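Local atomic coordinates of serine protease inhibitor 4, isoform B (Drosophila melanogaster, PDB entry 4P0F), a protein that belongs to the serpin family and probably inhibits serine-type and cysteine-type endopeptidases. Residues A[138-143]-A[164-169]; A[145-150]-A[330-335]; A[199-204]-A[270-275]. All blocks are in the same frame, centred on the assembly; numbering follows the deposited sequence.

Contact 1 (A[138-143]-A[164-169])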
loop_
_atom_site.group_PDB
_atom_site.type_symbol
_atom_site.label_atom_id
_atom_site.label_comp_id
_atom_site.label_asym_id
_atom_site.label_seq_id
_atom_site.Cartn_x
_atom_site.Cartn_y
_atom_site.Cartn_z
ATOM N N ASN A 138 10.842 13.888 7.602
ATOM C CA ASN A 138 12.213 13.411 7.676
ATOM C C ASN A 138 12.268 11.976 8.200
ATOM O O ASN A 138 13.066 11.166 7.723
ATOM C CB ASN A 138 13.056 14.340 8.549
ATOM C CG ASN A 138 13.334 15.673 7.879
ATOM O OD1 ASN A 138 13.147 15.828 6.673
ATOM N ND2 ASN A 138 13.797 16.646 8.661
ATOM N N TRP A 139 11.398 11.653 9.150
ATOM C CA TRP A 139 11.327 10.305 9.684
ATOM C C TRP A 139 10.878 9.358 8.562
ATOM O O TRP A 139 11.479 8.306 8.353
ATOM C CB TRP A 139 10.373 10.233 10.887
ATOM C CG TRP A 139 10.258 8.847 11.458
ATOM C CD1 TRP A 139 11.093 8.264 12.365
ATOM C CD2 TRP A 139 9.260 7.860 11.138
ATOM N NE1 TRP A 139 10.678 6.978 12.634
ATOM C CE2 TRP A 139 9.558 6.707 11.891
ATOM C CE3 TRP A 139 8.150 7.843 10.287
ATOM C CZ2 TRP A 139 8.784 5.550 11.822
ATOM C CZ3 TRP A 139 7.386 6.687 10.213
ATOM C CH2 TRP A 139 7.711 5.558 10.976
ATOM N N VAL A 140 9.839 9.752 7.829
ATOM C CA VAL A 140 9.366 8.952 6.703
ATOM C C VAL A 140 10.461 8.732 5.651
ATOM O O VAL A 140 10.628 7.617 5.172
ATOM C CB VAL A 140 8.131 9.582 6.028
ATOM C CG1 VAL A 140 7.771 8.838 4.734
ATOM C CG2 VAL A 140 6.934 9.562 6.994
ATOM N N GLU A 141 11.203 9.772 5.289
ATOM C CA GLU A 141 12.312 9.592 4.358
ATOM C C GLU A 141 13.318 8.573 4.878
ATOM O O GLU A 141 13.818 7.738 4.121
ATOM C CB GLU A 141 13.033 10.910 4.087
ATOM C CG GLU A 141 12.247 11.880 3.232
ATOM C CD GLU A 141 13.132 12.834 2.454
ATOM O OE1 GLU A 141 14.228 12.417 2.019
ATOM O OE2 GLU A 141 12.725 13.999 2.267
ATOM N N GLN A 142 13.621 8.641 6.170
ATOM C CA GLN A 142 14.618 7.750 6.745
ATOM C C GLN A 142 14.140 6.296 6.759
ATOM O O GLN A 142 14.960 5.374 6.727
ATOM C CB GLN A 142 14.990 8.217 8.158
ATOM C CG GLN A 142 15.783 9.519 8.162
ATOM C CD GLN A 142 17.117 9.412 7.422
ATOM O OE1 GLN A 142 17.728 8.342 7.359
ATOM N NE2 GLN A 142 17.553 10.523 6.829
ATOM N N ARG A 143 12.826 6.091 6.763
ATOM C CA ARG A 143 12.258 4.743 6.764
ATOM C C ARG A 143 11.979 4.213 5.354
ATOM O O ARG A 143 11.549 3.071 5.205
ATOM C CB ARG A 143 10.954 4.711 7.573
ATOM C CG ARG A 143 11.074 5.160 9.025
ATOM C CD ARG A 143 11.794 4.159 9.915
ATOM N NE ARG A 143 13.247 4.223 9.777
ATOM C CZ ARG A 143 14.027 5.094 10.409
ATOM N NH1 ARG A 143 13.506 6.000 11.229
ATOM N NH2 ARG A 143 15.342 5.060 10.215
ATOM N N VAL A 164 -0.545 12.688 14.663
ATOM C CA VAL A 164 -0.415 12.109 13.334
ATOM C C VAL A 164 0.117 10.703 13.495
ATOM O O VAL A 164 1.157 10.498 14.117
ATOM C CB VAL A 164 0.524 12.921 12.428
ATOM C CG1 VAL A 164 0.681 12.246 11.055
ATOM C CG2 VAL A 164 0.005 14.330 12.258
ATOM N N LEU A 165 -0.621 9.746 12.947
ATOM C CA LEU A 165 -0.223 8.347 12.930
ATOM C C LEU A 165 0.407 8.046 11.592
ATOM O O LEU A 165 -0.158 8.413 10.568
ATOM C CB LEU A 165 -1.429 7.431 13.154
ATOM C CG LEU A 165 -1.884 7.279 14.602
ATOM C CD1 LEU A 165 -3.270 6.695 14.670
ATOM C CD2 LEU A 165 -0.910 6.386 15.352
ATOM N N VAL A 166 1.572 7.402 11.602
ATOM C CA VAL A 166 2.270 7.103 10.361
ATOM C C VAL A 166 2.727 5.659 10.299
ATOM O O VAL A 166 3.250 5.111 11.263
ATOM C CB VAL A 166 3.491 8.022 10.157
ATOM C CG1 VAL A 166 4.069 7.819 8.773
ATOM C CG2 VAL A 166 3.084 9.478 10.342
ATOM N N ASN A 167 2.495 5.049 9.140
ATOM C CA ASN A 167 3.117 3.791 8.783
ATOM C C ASN A 167 3.984 3.999 7.562
ATOM O O ASN A 167 3.552 4.636 6.613
ATOM C CB ASN A 167 2.087 2.708 8.471
ATOM C CG ASN A 167 2.734 1.475 7.888
ATOM O OD1 ASN A 167 2.897 1.347 6.657
ATOM N ND2 ASN A 167 3.151 0.573 8.763
ATOM N N ALA A 168 5.193 3.445 7.585
ATOM C CA ALA A 168 6.075 3.472 6.420
ATOM C C ALA A 168 6.507 2.052 6.100
ATOM O O ALA A 168 6.643 1.225 6.997
ATOM C CB ALA A 168 7.280 4.360 6.672
ATOM N N ILE A 169 6.690 1.768 4.815
ATOM C CA ILE A 169 7.126 0.446 4.377
ATOM C C ILE A 169 8.149 0.593 3.255
ATOM O O ILE A 169 8.021 1.455 2.387
ATOM C CB ILE A 169 5.908 -0.415 3.929
ATOM C CG1 ILE A 169 6.350 -1.787 3.407
ATOM C CG2 ILE A 169 5.073 0.322 2.888
ATOM C CD1 ILE A 169 5.192 -2.792 3.311
#

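Contact 2 (A[145-150]-A[330-335])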
loop_
_atom_site.group_PDB
_atom_site.type_symbol
_atom_site.label_atom_id
_atom_site.label_comp_id
_atom_site.label_asym_id
_atom_site.label_seq_id
_atom_site.Cartn_x
_atom_site.Cartn_y
_atom_site.Cartn_z
ATOM N N ASN A 145 14.252 4.915 2.509
ATOM C CA ASN A 145 15.456 5.124 1.692
ATOM C C ASN A 145 15.320 6.409 0.883
ATOM O O ASN A 145 15.733 6.487 -0.272
ATOM C CB ASN A 145 15.702 3.921 0.770
ATOM C CG ASN A 145 17.115 3.891 0.212
ATOM O OD1 ASN A 145 18.036 4.462 0.799
ATOM N ND2 ASN A 145 17.295 3.222 -0.929
ATOM N N HIS A 146 14.717 7.408 1.521
ATOM C CA HIS A 146 14.462 8.724 0.936
ATOM C C HIS A 146 13.572 8.720 -0.312
ATOM O O HIS A 146 13.578 9.682 -1.077
ATOM C CB HIS A 146 15.787 9.412 0.622
ATOM C CG HIS A 146 16.657 9.597 1.826
ATOM N ND1 HIS A 146 16.535 10.678 2.671
ATOM C CD2 HIS A 146 17.651 8.831 2.336
ATOM C CE1 HIS A 146 17.420 10.575 3.646
ATOM N NE2 HIS A 146 18.111 9.463 3.465
ATOM N N LEU A 147 12.775 7.670 -0.501
ATOM C CA LEU A 147 11.923 7.592 -1.683
ATOM C C LEU A 147 10.577 8.288 -1.509
ATOM O O LEU A 147 9.973 8.715 -2.489
ATOM C CB LEU A 147 11.695 6.132 -2.063
ATOM C CG LEU A 147 12.951 5.375 -2.488
ATOM C CD1 LEU A 147 12.646 3.879 -2.564
ATOM C CD2 LEU A 147 13.466 5.892 -3.818
ATOM N N ILE A 148 10.107 8.391 -0.269
ATOM C CA ILE A 148 8.848 9.064 0.017
ATOM C C ILE A 148 9.161 10.369 0.736
ATOM O O ILE A 148 9.554 10.361 1.902
ATOM C CB ILE A 148 7.907 8.197 0.875
ATOM C CG1 ILE A 148 7.681 6.823 0.216
ATOM C CG2 ILE A 148 6.581 8.909 1.121
ATOM C CD1 ILE A 148 7.059 6.853 -1.172
ATOM N N LYS A 149 8.997 11.478 0.018
ATOM C CA LYS A 149 9.330 12.804 0.532
ATOM C C LYS A 149 8.082 13.644 0.715
ATOM O O LYS A 149 7.090 13.458 0.010
ATOM C CB LYS A 149 10.284 13.522 -0.418
ATOM C CG LYS A 149 11.531 12.751 -0.758
ATOM C CD LYS A 149 12.459 13.609 -1.603
ATOM C CE LYS A 149 13.821 12.972 -1.796
ATOM N NZ LYS A 149 14.744 13.902 -2.502
ATOM N N ASP A 150 8.151 14.582 1.658
ATOM C CA ASP A 150 7.047 15.488 1.949
ATOM C C ASP A 150 5.705 14.779 2.081
ATOM O O ASP A 150 4.713 15.228 1.503
ATOM C CB ASP A 150 6.936 16.562 0.862
ATOM C CG ASP A 150 6.055 17.740 1.283
ATOM O OD1 ASP A 150 6.073 18.115 2.477
ATOM O OD2 ASP A 150 5.338 18.287 0.420
ATOM N N GLU A 330 12.497 -2.124 -6.185
ATOM C CA GLU A 330 12.492 -1.339 -4.961
ATOM C C GLU A 330 11.173 -0.607 -4.893
ATOM O O GLU A 330 10.727 -0.021 -5.877
ATOM C CB GLU A 330 13.667 -0.356 -4.898
ATOM C CG GLU A 330 13.705 0.393 -3.574
ATOM C CD GLU A 330 14.979 1.192 -3.334
ATOM O OE1 GLU A 330 15.770 1.383 -4.283
ATOM O OE2 GLU A 330 15.184 1.631 -2.173
ATOM N N ALA A 331 10.536 -0.671 -3.728
ATOM C CA ALA A 331 9.245 -0.036 -3.533
ATOM C C ALA A 331 9.173 0.537 -2.139
ATOM O O ALA A 331 9.821 0.042 -1.224
ATOM C CB ALA A 331 8.115 -1.022 -3.750
ATOM N N ALA A 332 8.385 1.596 -1.991
ATOM C CA ALA A 332 8.194 2.211 -0.696
ATOM C C ALA A 332 6.841 2.884 -0.659
ATOM O O ALA A 332 6.299 3.267 -1.690
ATOM C CB ALA A 332 9.294 3.220 -0.405
ATOM N N ALA A 333 6.305 3.035 0.542
ATOM C CA ALA A 333 5.071 3.767 0.713
ATOM C C ALA A 333 4.988 4.271 2.139
ATOM O O ALA A 333 5.671 3.765 3.025
ATOM C CB ALA A 333 3.869 2.893 0.391
ATOM N N ALA A 334 4.132 5.259 2.352
ATOM C CA ALA A 334 3.802 5.681 3.703
ATOM C C ALA A 334 2.387 6.208 3.732
ATOM O O ALA A 334 1.880 6.710 2.728
ATOM C CB ALA A 334 4.793 6.740 4.212
ATOM N N THR A 335 1.751 6.050 4.892
ATOM C CA THR A 335 0.414 6.557 5.136
ATOM C C THR A 335 0.434 7.401 6.411
ATOM O O THR A 335 0.935 6.953 7.437
ATOM C CB THR A 335 -0.615 5.423 5.297
ATOM O OG1 THR A 335 -0.516 4.499 4.205
ATOM C CG2 THR A 335 -2.029 5.984 5.349
#

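Contact 3 (A[199-204]-A[270-275])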
loop_
_atom_site.group_PDB
_atom_site.type_symbol
_atom_site.label_atom_id
_atom_site.label_comp_id
_atom_site.label_asym_id
_atom_site.label_seq_id
_atom_site.Cartn_x
_atom_site.Cartn_y
_atom_site.Cartn_z
ATOM N N VAL A 199 9.380 1.518 -25.403
ATOM C CA VAL A 199 9.932 1.551 -24.052
ATOM C C VAL A 199 10.899 0.387 -23.837
ATOM O O VAL A 199 10.803 -0.633 -24.512
ATOM C CB VAL A 199 8.815 1.493 -22.989
ATOM C CG1 VAL A 199 7.855 2.660 -23.174
ATOM C CG2 VAL A 199 8.074 0.170 -23.054
ATOM N N PRO A 200 11.825 0.526 -22.879
ATOM C CA PRO A 200 12.746 -0.581 -22.600
ATOM C C PRO A 200 12.032 -1.825 -22.113
ATOM O O PRO A 200 11.304 -1.766 -21.115
ATOM C CB PRO A 200 13.657 -0.015 -21.510
ATOM C CG PRO A 200 12.853 1.070 -20.871
ATOM C CD PRO A 200 12.049 1.669 -21.978
ATOM N N MET A 201 12.224 -2.927 -22.837
ATOM C CA MET A 201 11.632 -4.218 -22.505
ATOM C C MET A 201 12.711 -5.212 -22.122
ATOM O O MET A 201 13.616 -5.497 -22.911
ATOM C CB MET A 201 10.830 -4.781 -23.683
ATOM C CG MET A 201 9.597 -4.003 -23.992
ATOM S SD MET A 201 8.329 -4.314 -22.750
ATOM C CE MET A 201 6.956 -3.470 -23.525
ATOM N N MET A 202 12.598 -5.738 -20.911
ATOM C CA MET A 202 13.515 -6.739 -20.401
ATOM C C MET A 202 13.030 -8.103 -20.836
ATOM O O MET A 202 11.829 -8.363 -20.814
ATOM C CB MET A 202 13.595 -6.648 -18.879
ATOM C CG MET A 202 13.743 -5.221 -18.396
ATOM S SD MET A 202 13.957 -5.047 -16.625
ATOM C CE MET A 202 12.375 -5.616 -15.996
ATOM N N SER A 203 13.965 -8.969 -21.212
ATOM C CA SER A 203 13.646 -10.292 -21.751
ATOM C C SER A 203 14.311 -11.395 -20.948
ATOM O O SER A 203 15.510 -11.330 -20.678
ATOM C CB SER A 203 14.111 -10.429 -23.217
ATOM O OG SER A 203 13.392 -9.583 -24.094
ATOM N N LEU A 204 13.561 -12.449 -20.652
ATOM C CA LEU A 204 14.107 -13.555 -19.887
ATOM C C LEU A 204 13.322 -14.829 -20.149
ATOM O O LEU A 204 12.095 -14.804 -20.176
ATOM C CB LEU A 204 14.084 -13.189 -18.402
ATOM C CG LEU A 204 14.627 -14.136 -17.342
ATOM C CD1 LEU A 204 16.099 -14.412 -17.550
ATOM C CD2 LEU A 204 14.374 -13.519 -15.976
ATOM N N LYS A 270 8.620 -10.975 -21.381
ATOM C CA LYS A 270 9.062 -9.610 -21.668
ATOM C C LYS A 270 8.337 -8.669 -20.721
ATOM O O LYS A 270 7.116 -8.696 -20.615
ATOM C CB LYS A 270 8.820 -9.216 -23.131
ATOM C CG LYS A 270 9.709 -9.952 -24.117
ATOM C CD LYS A 270 9.330 -9.631 -25.550
ATOM C CE LYS A 270 10.558 -9.494 -26.428
ATOM N NZ LYS A 270 11.361 -10.743 -26.520
ATOM N N LEU A 271 9.107 -7.842 -20.025
ATOM C CA LEU A 271 8.575 -6.956 -18.992
ATOM C C LEU A 271 9.189 -5.573 -19.137
ATOM O O LEU A 271 10.398 -5.466 -19.291
ATOM C CB LEU A 271 8.883 -7.517 -17.604
ATOM C CG LEU A 271 8.292 -6.781 -16.406
ATOM C CD1 LEU A 271 6.779 -6.935 -16.400
ATOM C CD2 LEU A 271 8.886 -7.342 -15.138
ATOM N N PRO A 272 8.371 -4.511 -19.088
ATOM C CA PRO A 272 8.980 -3.175 -19.158
ATOM C C PRO A 272 9.834 -2.867 -17.940
ATOM O O PRO A 272 9.508 -3.279 -16.824
ATOM C CB PRO A 272 7.774 -2.223 -19.215
ATOM C CG PRO A 272 6.579 -3.087 -19.500
ATOM C CD PRO A 272 6.903 -4.445 -18.974
ATOM N N ARG A 273 10.929 -2.154 -18.172
ATOM C CA ARG A 273 11.699 -1.538 -17.113
ATOM C C ARG A 273 10.989 -0.223 -16.786
ATOM O O ARG A 273 11.057 0.729 -17.565
ATOM C CB ARG A 273 13.154 -1.316 -17.563
ATOM C CG ARG A 273 14.103 -0.811 -16.481
ATOM C CD ARG A 273 15.565 -0.752 -16.983
ATOM N NE ARG A 273 15.744 0.275 -17.997
ATOM C CZ ARG A 273 16.581 0.206 -19.028
ATOM N NH1 ARG A 273 17.339 -0.874 -19.245
ATOM N NH2 ARG A 273 16.646 1.230 -19.864
ATOM N N PHE A 274 10.280 -0.177 -15.662
ATOM C CA PHE A 274 9.411 0.966 -15.390
ATOM C C PHE A 274 9.480 1.431 -13.953
ATOM O O PHE A 274 9.968 0.729 -13.071
ATOM C CB PHE A 274 7.955 0.622 -15.761
ATOM C CG PHE A 274 7.243 -0.265 -14.759
ATOM C CD1 PHE A 274 7.320 -1.643 -14.845
ATOM C CD2 PHE A 274 6.463 0.293 -13.755
ATOM C CE1 PHE A 274 6.650 -2.458 -13.935
ATOM C CE2 PHE A 274 5.799 -0.510 -12.840
ATOM C CZ PHE A 274 5.888 -1.886 -12.928
ATOM N N LYS A 275 9.003 2.647 -13.735
ATOM C CA LYS A 275 8.865 3.170 -12.385
ATOM C C LYS A 275 7.547 3.913 -12.314
ATOM O O LYS A 275 7.013 4.347 -13.335
ATOM C CB LYS A 275 10.046 4.066 -12.017
ATOM C CG LYS A 275 10.037 5.442 -12.633
ATOM C CD LYS A 275 11.270 6.230 -12.192
ATOM C CE LYS A 275 11.316 7.605 -12.831
ATOM N NZ LYS A 275 12.630 8.280 -12.623
#

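Contact 1 (A[138-143]-A[164-169])
Trp139 meets Val166 with the edge of its indole. Ring atom CZ3 of Trp139 lies 3.8 Å from CG1 of Val166, and this methyl sits near the ring plane. The two side chains run antiparallel past one another, indole and isopropyl pointing opposite ways. CG of Trp139 lies anti to the backbone N (chi1 179°), which carries the six-membered ring out from the helix towards the strand. The same CZ3 reaches CB of Ala168 at 4.2 Å, here from an oblique direction.

Val140 approaches Val166 from another side. Its CG2 branch lies 3.8 Å from CG1 of Val166, and the two side chains cross at about a right angle. One methyl of Val166 therefore meets both the indole edge and a valine branch. One turn after Trp139, CB of Arg143 packs against CB of Ala168 at 3.8 Å. Beyond CB the arginine leaves the strand and bends twice. Its CG lies over the centre of the indole, 3.5 Å above the plane. The edge of its guanidinium faces Trp139 NE1, while Gln142 CB lies over one guanidinium face.

This is the packing of the helix 129-143, helix F of the serpin fold, on the third strand of sheet A. The segment axes run 25° apart and come within 8.3 Å. Asn167 points to the opposite side of the sheet, where its amide bonds to Asn95 and Ser40. Trp139 and Arg143 also touch the next strand, at Lys96 and Ala94.

No hydrogen bond joins the two segments. Between segments 138-143 and 164-169 the contact is wholly between carbon atoms, with the polar end of Arg143 directed away from the strand, so shape and burial of apolar surface carry the contact.

Contact 2 (A[145-150]-A[330-335])
Asn145 ND2 donates to Glu330 OE2 over 2.9 Å, in a nearly straight bond (170°). The acceptor lies in the amide plane of Asn145 and uses its syn lone pair. Amide and carboxylate are nearly coplanar, 24° apart. Leu147 CD1 sits 3.4 Å from the same OE2 and packs on Ala332 CB at 4.0 Å. Ile148 spreads along the strand. Its CD1 lies 3.7 Å from Ala332 O. Its CG2 is 4.2 Å from Ala334 CB.

The carboxylate is placed by its first torsion: chi1 of -176° sends the extended Glu330 chain away from its own backbone N. Glu330 OE2 has a second hydrogen-bond partner in His170 NE2, on the neighbouring strand. Thr144 OG1 bonds to Ile148 N, and Val140 of the helix 129-143 packs on Ile148. Lys319 NZ bonds to the carbonyl oxygens of Lys149 and Asp150.

Segment 330-335 belongs to the reactive-loop hinge, which in this cleaved serpin is a strand of sheet A. The loop after helix F lies across it. Ala332 and Ala334 turn small methyls to the loop, which lets Ile148 come down onto the strand backbone at Ala332 O. OE2 of the buried carboxylate is gripped by an amide and an imidazole, and Lys172 makes a long, weak ion pair with OE1. These partners would be expected to offset the cost of burying the charge.

Contact 3 (A[199-204]-A[270-275])
Met202 N donates to Leu271 O over 2.7 Å, the shortest polar bond between the two segments. It belongs to an antiparallel ladder in sheet C of the serpin fold. Leu271 N returns a bond to Met202 O at 2.9 Å, so Met202 and Leu271 form a hydrogen-bonded pair. Further along, Arg273 N bonds to Pro200 O at 3.0 Å. Pro200 O also takes a CA-H contact from Pro272. Met201 and Pro272 form a non-hydrogen-bonded pair, where proline's lack of an N-H costs no bond between these strands.

Met202 and Leu271 share one face. The thioether of Met202 runs along it, with CG beside the backbone N (chi1 -46°). Its CE lies 4.0 Å from Leu271 CD2, and its SD lies 3.9 Å from Arg273 CB. Phe179 also touches Met202. With an alanine here the backbone bonds could remain, but Leu271 CD2 and Arg273 CB would probably lose an apolar neighbour, leaving a gap beside Leu271 and Phe179.

The other face carries Met201, Pro272, Ser203 and Lys270. Met201 and Pro272 lie side by side and point the same way, with SD of Met201 3.9 Å from CG of Pro272. Phe360 packs on the same proline.

Where the strand breaks at Arg273, the arginine crosses Pro200 at about a right angle. Pro200 CB lies over one guanidinium face, 3.6 Å from Arg273 NH2. Arg273 NH1 forms a salt bridge with Glu326, which should limit the group's rotation. At the other end the Lys270 chain bends so that its end comes beside Ser203 OG, and it makes a cation-pi contact with Phe355. Lys270 NZ ends 3.4 Å from Ser203 OG, a weak hydrogen bond.

Contacts 1 and 2 are neighbours, with centres 8 Å apart. Their strands, 161-174 and 328-341, pair antiparallel in sheet A, where Asn167 O and Thr335 N probably bond. Helix 129-143 and the loop after it lie over the same face. Along the chain the two contacts cross: helix, loop, then the two strands. Contact 3 lies in sheet C, centred 30 Å from contact 1 and 23 Å from contact 2. It opens after contact 1 has closed and lies between the two halves of contact 2. Contacts 1 and 2 hold helix F and its loop over the inserted strand of the cleaved form; contact 3 knits sheet C, which strand 263-281 joins to sheet A.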